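Conserved hypothetical protein (Streptococcus pneumoniae, PDB 2GK4) is of unknown function but is probably a nucleotide-binding flavoprotein of the DNA/pantothenate metabolism family, with a Rossmann-like fold. Local coordinates at residues M4-T9 and V87-M92; D96-Y101 and K139-I144; H156-K161 and L186-D191. One frame throughout, in Å; residues are numbered along the deposited sequence.

Contact 1 of 3, residues M4-T9 and V87-M92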
loop_
_atom_site.group_PDB
_atom_site.type_symbol
_atom_site.label_atom_id
_atom_site.label_comp_id
_atom_site.label_asym_id
_atom_site.label_seq_id
_atom_site.Cartn_x
_atom_site.Cartn_y
_atom_site.Cartn_z
HETATM N N MSE A 4 32.883 2.721 13.047
HETATM C CA MSE A 4 32.124 3.154 11.881
HETATM C C MSE A 4 30.629 2.842 12.002
HETATM O O MSE A 4 30.230 1.757 12.407
HETATM C CB MSE A 4 32.814 2.776 10.559
HETATM C CG MSE A 4 32.389 1.561 9.788
HETATM SE SE MSE A 4 33.556 1.443 8.184
HETATM C CE MSE A 4 34.403 3.120 8.158
ATOM N N LYS A 5 29.827 3.862 11.727
ATOM C CA LYS A 5 28.393 3.827 11.921
ATOM C C LYS A 5 27.779 3.527 10.563
ATOM O O LYS A 5 28.219 4.084 9.543
ATOM C CB LYS A 5 27.906 5.187 12.409
ATOM C CG LYS A 5 28.398 5.595 13.807
ATOM C CD LYS A 5 27.787 6.936 14.182
ATOM C CE LYS A 5 28.246 7.420 15.550
ATOM N NZ LYS A 5 27.619 8.745 15.866
ATOM N N ILE A 6 26.790 2.641 10.551
ATOM C CA ILE A 6 26.207 2.168 9.295
ATOM C C ILE A 6 24.770 2.659 9.123
ATOM O O ILE A 6 23.933 2.452 9.989
ATOM C CB ILE A 6 26.202 0.614 9.226
ATOM C CG1 ILE A 6 27.501 0.010 9.804
ATOM C CG2 ILE A 6 25.915 0.142 7.802
ATOM C CD1 ILE A 6 28.717 0.198 8.976
ATOM N N LEU A 7 24.489 3.285 7.973
ATOM C CA LEU A 7 23.150 3.686 7.618
ATOM C C LEU A 7 22.596 2.649 6.644
ATOM O O LEU A 7 23.255 2.257 5.682
ATOM C CB LEU A 7 23.200 5.086 6.950
ATOM C CG LEU A 7 21.895 5.814 6.583
ATOM C CD1 LEU A 7 21.026 6.101 7.825
ATOM C CD2 LEU A 7 22.288 7.104 5.876
ATOM N N VAL A 8 21.396 2.161 6.927
ATOM C CA VAL A 8 20.795 1.125 6.115
ATOM C C VAL A 8 19.416 1.576 5.716
ATOM O O VAL A 8 18.691 2.204 6.527
ATOM C CB VAL A 8 20.730 -0.264 6.874
ATOM C CG1 VAL A 8 20.060 -1.322 6.000
ATOM C CG2 VAL A 8 22.132 -0.737 7.372
ATOM N N THR A 9 19.021 1.298 4.467
ATOM C CA THR A 9 17.626 1.501 4.102
ATOM C C THR A 9 16.995 0.174 3.710
ATOM O O THR A 9 17.664 -0.728 3.149
ATOM C CB THR A 9 17.408 2.516 2.927
ATOM O OG1 THR A 9 17.842 1.924 1.688
ATOM C CG2 THR A 9 18.189 3.859 3.157
ATOM N N VAL A 87 29.103 4.298 6.230
ATOM C CA VAL A 87 28.640 3.360 5.208
ATOM C C VAL A 87 27.152 3.551 5.010
ATOM O O VAL A 87 26.422 3.758 5.985
ATOM C CB VAL A 87 28.894 1.885 5.655
ATOM C CG1 VAL A 87 28.344 0.881 4.593
ATOM C CG2 VAL A 87 30.364 1.667 5.935
ATOM N N LEU A 88 26.720 3.490 3.749
ATOM C CA LEU A 88 25.273 3.434 3.407
ATOM C C LEU A 88 24.996 2.137 2.620
ATOM O O LEU A 88 25.584 1.897 1.571
ATOM C CB LEU A 88 24.840 4.671 2.583
ATOM C CG LEU A 88 23.450 4.568 1.935
ATOM C CD1 LEU A 88 22.334 4.361 3.013
ATOM C CD2 LEU A 88 23.166 5.820 1.115
ATOM N N ILE A 89 24.076 1.326 3.140
ATOM C CA ILE A 89 23.606 0.153 2.450
ATOM C C ILE A 89 22.188 0.427 2.039
ATOM O O ILE A 89 21.273 0.378 2.859
ATOM C CB ILE A 89 23.705 -1.136 3.323
ATOM C CG1 ILE A 89 25.129 -1.348 3.773
ATOM C CG2 ILE A 89 23.115 -2.339 2.560
ATOM C CD1 ILE A 89 25.270 -2.496 4.844
ATOM N N HIS A 90 22.034 0.785 0.767
ATOM C CA HIS A 90 20.746 1.225 0.268
ATOM C C HIS A 90 19.971 0.067 -0.350
ATOM O O HIS A 90 20.179 -0.280 -1.532
ATOM C CB HIS A 90 20.916 2.373 -0.745
ATOM C CG HIS A 90 19.605 2.914 -1.219
ATOM N ND1 HIS A 90 19.301 3.099 -2.553
ATOM C CD2 HIS A 90 18.493 3.248 -0.525
ATOM C CE1 HIS A 90 18.070 3.575 -2.653
ATOM N NE2 HIS A 90 17.557 3.662 -1.435
ATOM N N SER A 91 19.083 -0.539 0.429
ATOM C CA SER A 91 18.297 -1.638 -0.107
ATOM C C SER A 91 16.812 -1.360 -0.294
ATOM O O SER A 91 16.071 -2.224 -0.815
ATOM C CB SER A 91 18.530 -2.916 0.715
ATOM O OG SER A 91 17.672 -2.974 1.833
HETATM N N MSE A 92 16.351 -0.193 0.147
HETATM C CA MSE A 92 14.937 0.168 -0.017
HETATM C C MSE A 92 14.584 0.227 -1.519
HETATM O O MSE A 92 15.402 0.662 -2.332
HETATM C CB MSE A 92 14.660 1.538 0.632
HETATM C CG MSE A 92 13.177 1.948 0.580
HETATM SE SE MSE A 92 12.967 3.739 1.309
HETATM C CE MSE A 92 13.402 3.325 3.203
#
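Strands 5-9 and 87-90 run side by side in parallel, their axes 4.7 Å apart and their directions 16° from each other, with Leu7 level with Leu88 and Val8 level with Ile89. The central bonds are short. Leu7 N donates a hydrogen bond to Val87 O (2.8 Å), and Leu7 O accepts from Ile89 N. Thr9 N then bonds Ile89 O. At the start the pairing is looser, and the bond from Val87 N to Lys5 O is weak. On one face of the sheet CD1 of Ile6 lies alongside Val87 and meets its CB at 3.7 Å. CG2 of Ile6 reaches CD1 of Ile89 at 4.0 Å. Leu39 of helix 30-41 packs on Ile6 and Ile89, and Ile35 on Ile89. On the other face CD1 of Leu88 rests against CG of Leu7 at 3.9 Å. The two are inner strands in the parallel part of the mixed main sheet of a Rossmann-like alpha-beta-alpha sandwich, and 5-9 has 45-50 as its other neighbour. Past strand 87-90 the chain bends toward the end of strand 5-9, at Thr9. Ser91 OG donates to Thr9 O at 2.6 Å, in the carbonyl plane. This OG lies between the backbone N and the carbonyl carbon of Ser91 (chi1 86°), which turns it to Thr9. Ser91 N meets Thr9 O at 3.1 Å from above that plane. Ser91 O also binds a glycerol, probably from the crystallisation liquor.

Contact 2 of 3, residues D96-Y101 and K139-I144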
loop_
_atom_site.group_PDB
_atom_site.type_symbol
_atom_site.label_atom_id
_atom_site.label_comp_id
_atom_site.label_asym_id
_atom_site.label_seq_id
_atom_site.Cartn_x
_atom_site.Cartn_y
_atom_site.Cartn_z
ATOM N N ASP A 96 10.071 5.188 -8.616
ATOM C CA ASP A 96 10.569 5.989 -9.730
ATOM C C ASP A 96 9.616 7.086 -10.152
ATOM O O ASP A 96 10.031 8.004 -10.859
ATOM C CB ASP A 96 10.865 5.122 -10.937
ATOM C CG ASP A 96 12.186 4.416 -10.828
ATOM O OD1 ASP A 96 13.138 4.968 -10.219
ATOM O OD2 ASP A 96 12.278 3.302 -11.370
ATOM N N TYR A 97 8.346 6.943 -9.767
ATOM C CA TYR A 97 7.290 7.888 -10.138
ATOM C C TYR A 97 6.386 8.222 -8.977
ATOM O O TYR A 97 6.103 7.374 -8.111
ATOM C CB TYR A 97 6.441 7.301 -11.291
ATOM C CG TYR A 97 7.268 7.129 -12.553
ATOM C CD1 TYR A 97 7.928 5.928 -12.813
ATOM C CD2 TYR A 97 7.428 8.178 -13.449
ATOM C CE1 TYR A 97 8.742 5.774 -13.955
ATOM C CE2 TYR A 97 8.236 8.042 -14.587
ATOM C CZ TYR A 97 8.888 6.840 -14.833
ATOM O OH TYR A 97 9.670 6.697 -15.984
ATOM N N THR A 98 5.845 9.437 -9.023
ATOM C CA THR A 98 4.904 9.894 -8.028
ATOM C C THR A 98 3.666 10.544 -8.677
ATOM O O THR A 98 3.787 11.238 -9.693
ATOM C CB THR A 98 5.624 10.837 -7.044
ATOM O OG1 THR A 98 4.793 11.054 -5.902
ATOM C CG2 THR A 98 6.072 12.169 -7.723
ATOM N N PRO A 99 2.467 10.302 -8.104
ATOM C CA PRO A 99 1.221 10.823 -8.646
ATOM C C PRO A 99 1.229 12.337 -8.817
ATOM O O PRO A 99 1.759 13.067 -7.960
ATOM C CB PRO A 99 0.192 10.443 -7.569
ATOM C CG PRO A 99 0.724 9.191 -6.998
ATOM C CD PRO A 99 2.216 9.456 -6.908
ATOM N N VAL A 100 0.648 12.808 -9.928
ATOM C CA VAL A 100 0.465 14.231 -10.133
ATOM C C VAL A 100 -1.028 14.565 -10.239
ATOM O O VAL A 100 -1.541 15.442 -9.524
ATOM C CB VAL A 100 1.224 14.734 -11.394
ATOM C CG1 VAL A 100 0.879 16.215 -11.689
ATOM C CG2 VAL A 100 2.726 14.573 -11.203
ATOM N N TYR A 101 -1.731 13.825 -11.086
ATOM C CA TYR A 101 -3.107 14.170 -11.429
ATOM C C TYR A 101 -3.888 12.922 -11.775
ATOM O O TYR A 101 -3.430 12.093 -12.556
ATOM C CB TYR A 101 -3.101 15.121 -12.619
ATOM C CG TYR A 101 -4.447 15.689 -12.999
ATOM C CD1 TYR A 101 -5.048 15.337 -14.200
ATOM C CD2 TYR A 101 -5.100 16.609 -12.176
ATOM C CE1 TYR A 101 -6.290 15.888 -14.579
ATOM C CE2 TYR A 101 -6.338 17.169 -12.553
ATOM C CZ TYR A 101 -6.925 16.790 -13.752
ATOM O OH TYR A 101 -8.144 17.336 -14.157
ATOM N N LYS A 139 4.796 11.695 -12.441
ATOM C CA LYS A 139 6.111 12.232 -12.912
ATOM C C LYS A 139 7.278 11.514 -12.210
ATOM O O LYS A 139 7.082 10.894 -11.167
ATOM C CB LYS A 139 6.197 13.728 -12.619
ATOM C CG LYS A 139 6.354 14.079 -11.130
ATOM C CD LYS A 139 6.385 15.594 -10.870
ATOM C CE LYS A 139 6.820 15.888 -9.444
ATOM N NZ LYS A 139 6.728 17.390 -9.184
ATOM N N LYS A 140 8.491 11.624 -12.764
ATOM C CA LYS A 140 9.669 11.127 -12.062
ATOM C C LYS A 140 9.865 11.699 -10.662
ATOM O O LYS A 140 9.671 12.920 -10.403
ATOM C CB LYS A 140 10.933 11.366 -12.879
ATOM C CG LYS A 140 11.117 10.393 -14.010
ATOM C CD LYS A 140 12.526 10.513 -14.585
ATOM C CE LYS A 140 12.625 9.785 -15.918
ATOM N NZ LYS A 140 13.765 10.280 -16.747
ATOM N N THR A 141 10.282 10.822 -9.751
ATOM C CA THR A 141 10.684 11.253 -8.415
ATOM C C THR A 141 12.076 11.892 -8.495
ATOM O O THR A 141 12.791 11.685 -9.491
ATOM C CB THR A 141 10.750 10.046 -7.474
ATOM O OG1 THR A 141 11.425 8.988 -8.155
ATOM C CG2 THR A 141 9.325 9.608 -7.101
ATOM N N PRO A 142 12.469 12.650 -7.451
ATOM C CA PRO A 142 13.808 13.303 -7.423
ATOM C C PRO A 142 14.934 12.292 -7.367
ATOM O O PRO A 142 14.780 11.208 -6.759
ATOM C CB PRO A 142 13.816 14.054 -6.094
ATOM C CG PRO A 142 12.759 13.330 -5.216
ATOM C CD PRO A 142 11.691 12.953 -6.233
ATOM N N LYS A 143 16.064 12.607 -8.002
ATOM C CA LYS A 143 17.254 11.792 -7.801
ATOM C C LYS A 143 17.626 11.917 -6.325
ATOM O O LYS A 143 17.405 12.966 -5.705
ATOM C CB LYS A 143 18.417 12.191 -8.737
ATOM C CG LYS A 143 18.839 13.653 -8.701
ATOM C CD LYS A 143 20.115 13.875 -9.534
ATOM C CE LYS A 143 21.375 13.865 -8.651
ATOM N NZ LYS A 143 22.674 14.010 -9.392
ATOM N N ILE A 144 18.113 10.821 -5.752
ATOM C CA ILE A 144 18.502 10.780 -4.346
ATOM C C ILE A 144 19.863 10.112 -4.203
ATOM O O ILE A 144 20.815 10.723 -3.737
ATOM C CB ILE A 144 17.450 10.033 -3.450
ATOM C CG1 ILE A 144 16.121 10.776 -3.436
ATOM C CG2 ILE A 144 17.948 9.908 -2.000
ATOM C CD1 ILE A 144 14.945 10.004 -2.732
#
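A two-stranded antiparallel sheet, separate from the main one, is formed by strands 97-104 and 133-140, and this contact lies at one end of it. Thr98 and Lys139 are a hydrogen-bonded pair. Thr98 N donates to Lys139 O at 2.9 Å, and Lys139 N returns a bond to Thr98 O at 3.0 Å. Tyr97 and Lys140 form the next, non-hydrogen-bonded pair. Beyond it Thr141 N reaches Asp96 O at 3.0 Å, from above the carbonyl plane. The Lys139 side chain works through its aliphatic part. Its CG stands between the backbone N and the carbonyl carbon (chi1 71°), and from there the extended chain runs beside Thr98. Lys139 CG touches Val100 CG2 at 3.7 Å and Thr98 CG2 at 3.9 Å. Val100 meets this chain at about a right angle. Tyr97 and Lys140 lie side by side and point the same way, with Tyr97 CE2 3.8 Å from Lys140 CG. Both reach the second subunit: the Tyr97 hydroxyl bonds the backbone oxygen of its Asp131, and Lys140 makes backbone hydrogen bonds to it. CG2 of Thr141 lies against CB of Thr98 at 3.9 Å. The Thr141 hydroxyl bonds Ser95 O, and the Thr98 hydroxyl bonds Glu15. Further along strand 97-104, Val100 and Tyr101 both face Phe137 in a classic beta bulge, while after strand 133-140 the chain leads to helix 71-81, where Thr141 packs on Thr71 and Ile144 on Leu74, Leu75 and Met78.

Contact 3 of 3, residues H156-K161 and L186-D191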
loop_
_atom_site.group_PDB
_atom_site.type_symbol
_atom_site.label_atom_id
_atom_site.label_comp_id
_atom_site.label_asym_id
_atom_site.label_seq_id
_atom_site.Cartn_x
_atom_site.Cartn_y
_atom_site.Cartn_z
ATOM N N HIS A 156 31.109 5.092 2.248
ATOM C CA HIS A 156 31.136 3.901 1.403
ATOM C C HIS A 156 29.702 3.585 0.985
ATOM O O HIS A 156 28.873 3.280 1.843
ATOM C CB HIS A 156 31.762 2.747 2.179
ATOM C CG HIS A 156 33.193 2.998 2.546
ATOM N ND1 HIS A 156 34.176 3.167 1.598
ATOM C CD2 HIS A 156 33.796 3.164 3.748
ATOM C CE1 HIS A 156 35.330 3.402 2.199
ATOM N NE2 HIS A 156 35.125 3.403 3.505
ATOM N N LEU A 157 29.411 3.722 -0.314
ATOM C CA LEU A 157 28.046 3.577 -0.816
ATOM C C LEU A 157 27.823 2.201 -1.422
ATOM O O LEU A 157 28.467 1.828 -2.411
ATOM C CB LEU A 157 27.734 4.631 -1.860
ATOM C CG LEU A 157 26.435 4.548 -2.647
ATOM C CD1 LEU A 157 25.221 4.464 -1.690
ATOM C CD2 LEU A 157 26.361 5.817 -3.555
ATOM N N ILE A 158 26.866 1.484 -0.864
ATOM C CA ILE A 158 26.517 0.177 -1.358
ATOM C C ILE A 158 25.074 0.213 -1.793
ATOM O O ILE A 158 24.171 0.577 -1.018
ATOM C CB ILE A 158 26.736 -0.933 -0.290
ATOM C CG1 ILE A 158 28.224 -1.004 0.066
ATOM C CG2 ILE A 158 26.200 -2.261 -0.844
ATOM C CD1 ILE A 158 28.532 -1.483 1.472
ATOM N N GLY A 159 24.852 -0.112 -3.058
ATOM C CA GLY A 159 23.472 -0.167 -3.570
ATOM C C GLY A 159 23.103 -1.552 -4.061
ATOM O O GLY A 159 23.929 -2.486 -4.007
ATOM N N PHE A 160 21.855 -1.668 -4.525
ATOM C CA PHE A 160 21.296 -2.904 -5.073
ATOM C C PHE A 160 20.711 -2.629 -6.435
ATOM O O PHE A 160 20.368 -1.492 -6.762
ATOM C CB PHE A 160 20.186 -3.439 -4.141
ATOM C CG PHE A 160 20.707 -4.086 -2.905
ATOM C CD1 PHE A 160 21.137 -3.322 -1.831
ATOM C CD2 PHE A 160 20.786 -5.476 -2.818
ATOM C CE1 PHE A 160 21.661 -3.936 -0.680
ATOM C CE2 PHE A 160 21.273 -6.091 -1.668
ATOM C CZ PHE A 160 21.729 -5.307 -0.607
ATOM N N LYS A 161 20.616 -3.666 -7.256
ATOM C CA LYS A 161 19.958 -3.562 -8.525
ATOM C C LYS A 161 19.193 -4.844 -8.746
ATOM O O LYS A 161 19.773 -5.927 -8.691
ATOM C CB LYS A 161 20.990 -3.354 -9.636
ATOM C CG LYS A 161 20.415 -3.307 -11.044
ATOM C CD LYS A 161 19.507 -2.094 -11.226
ATOM C CE LYS A 161 20.296 -0.806 -11.169
ATOM N NZ LYS A 161 19.365 0.363 -11.209
ATOM N N LEU A 186 29.959 -0.431 -4.521
ATOM C CA LEU A 186 29.528 -1.801 -4.670
ATOM C C LEU A 186 28.062 -1.758 -5.022
ATOM O O LEU A 186 27.301 -1.008 -4.399
ATOM C CB LEU A 186 29.710 -2.555 -3.353
ATOM C CG LEU A 186 29.066 -3.939 -3.222
ATOM C CD1 LEU A 186 29.717 -4.911 -4.252
ATOM C CD2 LEU A 186 29.258 -4.480 -1.775
ATOM N N ILE A 187 27.673 -2.539 -6.034
ATOM C CA ILE A 187 26.255 -2.777 -6.323
ATOM C C ILE A 187 25.982 -4.276 -6.240
ATOM O O ILE A 187 26.622 -5.085 -6.936
ATOM C CB ILE A 187 25.829 -2.257 -7.744
ATOM C CG1 ILE A 187 25.924 -0.726 -7.879
ATOM C CG2 ILE A 187 24.424 -2.669 -8.067
ATOM C CD1 ILE A 187 25.025 0.069 -6.940
ATOM N N ILE A 188 25.018 -4.650 -5.407
ATOM C CA ILE A 188 24.606 -6.040 -5.273
ATOM C C ILE A 188 23.437 -6.267 -6.237
ATOM O O ILE A 188 22.304 -5.770 -6.025
ATOM C CB ILE A 188 24.285 -6.375 -3.816
ATOM C CG1 ILE A 188 25.541 -6.163 -2.943
ATOM C CG2 ILE A 188 23.721 -7.820 -3.662
ATOM C CD1 ILE A 188 25.274 -6.217 -1.474
ATOM N N ALA A 189 23.729 -6.974 -7.318
ATOM C CA ALA A 189 22.764 -7.165 -8.396
ATOM C C ALA A 189 22.075 -8.523 -8.238
ATOM O O ALA A 189 22.706 -9.493 -7.833
ATOM C CB ALA A 189 23.453 -7.068 -9.756
ATOM N N ASN A 190 20.788 -8.569 -8.529
ATOM C CA ASN A 190 20.038 -9.813 -8.422
ATOM C C ASN A 190 18.852 -9.846 -9.365
ATOM O O ASN A 190 18.395 -8.795 -9.835
ATOM C CB ASN A 190 19.673 -10.124 -6.964
ATOM C CG ASN A 190 18.791 -9.034 -6.274
ATOM O OD1 ASN A 190 18.021 -9.377 -5.385
ATOM N ND2 ASN A 190 18.949 -7.763 -6.620
ATOM N N ASP A 191 18.382 -11.063 -9.639
ATOM C CA ASP A 191 17.328 -11.323 -10.608
ATOM C C ASP A 191 16.191 -11.904 -9.777
ATOM O O ASP A 191 16.373 -12.842 -8.982
ATOM C CB ASP A 191 17.836 -12.333 -11.657
ATOM C CG ASP A 191 16.853 -12.585 -12.790
ATOM O OD1 ASP A 191 15.609 -12.496 -12.583
ATOM O OD2 ASP A 191 17.344 -12.914 -13.901
#
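Gly159 and Lys161 bond in parallel register to the last strand of a beta-alpha-beta unit, made of strand 156-163, helix 168-182 and strand 186-191. Its two strands are neighbours in the main sheet of the Rossmann-like fold, 4.4 Å apart at their axes. The donor alternates from one strand to the other. Gly159 N donates to Leu186 O at 2.9 Å, Ile188 N to Gly159 O at 2.8 Å, and Lys161 N to Ile188 O. Apolar contacts fill one face. Ile158 CG2 meets Leu186 CD2 at 3.9 Å, and Leu223 of helix 216-228 packs over Ile158, Leu186 and Ile188. Beside them Phe160 lays one ring face over Ile188, whose CB is 4.1 Å from the ring centroid in a CH-pi contact. On the opposite face the absence of a side chain at Gly159 lets Ile187 CD1 come to 3.7 Å from its CA. Helix 168-182 packs on Ile187 there. The polar side-chain contact is near the end of strand 186-191. With CG of Asn190 between its backbone N and carbonyl carbon (chi1 60°), the amide turns back to the facing strand. Lys161 O already accepts from Asn190 N at 2.8 Å, and Asn190 ND2 thereby reaches the same oxygen at 2.9 Å, from above the carbonyl plane.

From the N terminus, contact 1 brings strand 87-90 back beside strand 5-9 and closes a long loop that includes strand 45-50 and helices 30-41 and 71-81. Contact 2 follows directly in the chain and closes a shorter loop, with helix 105-110, by pairing strands 97-104 and 133-140, about 23 Å from contact 1 between centres. Contact 3 closes the shortest loop, round helix 168-182. The three are in series; none nests in or crosses another. Contacts 1 and 3 still meet in space, since strands 87-90 and 156-163 are neighbours in the main sheet. Leu88 O and His90 N there probably bond Ile158. Contact 2 lies across the chain's centre from both and reaches the second subunit.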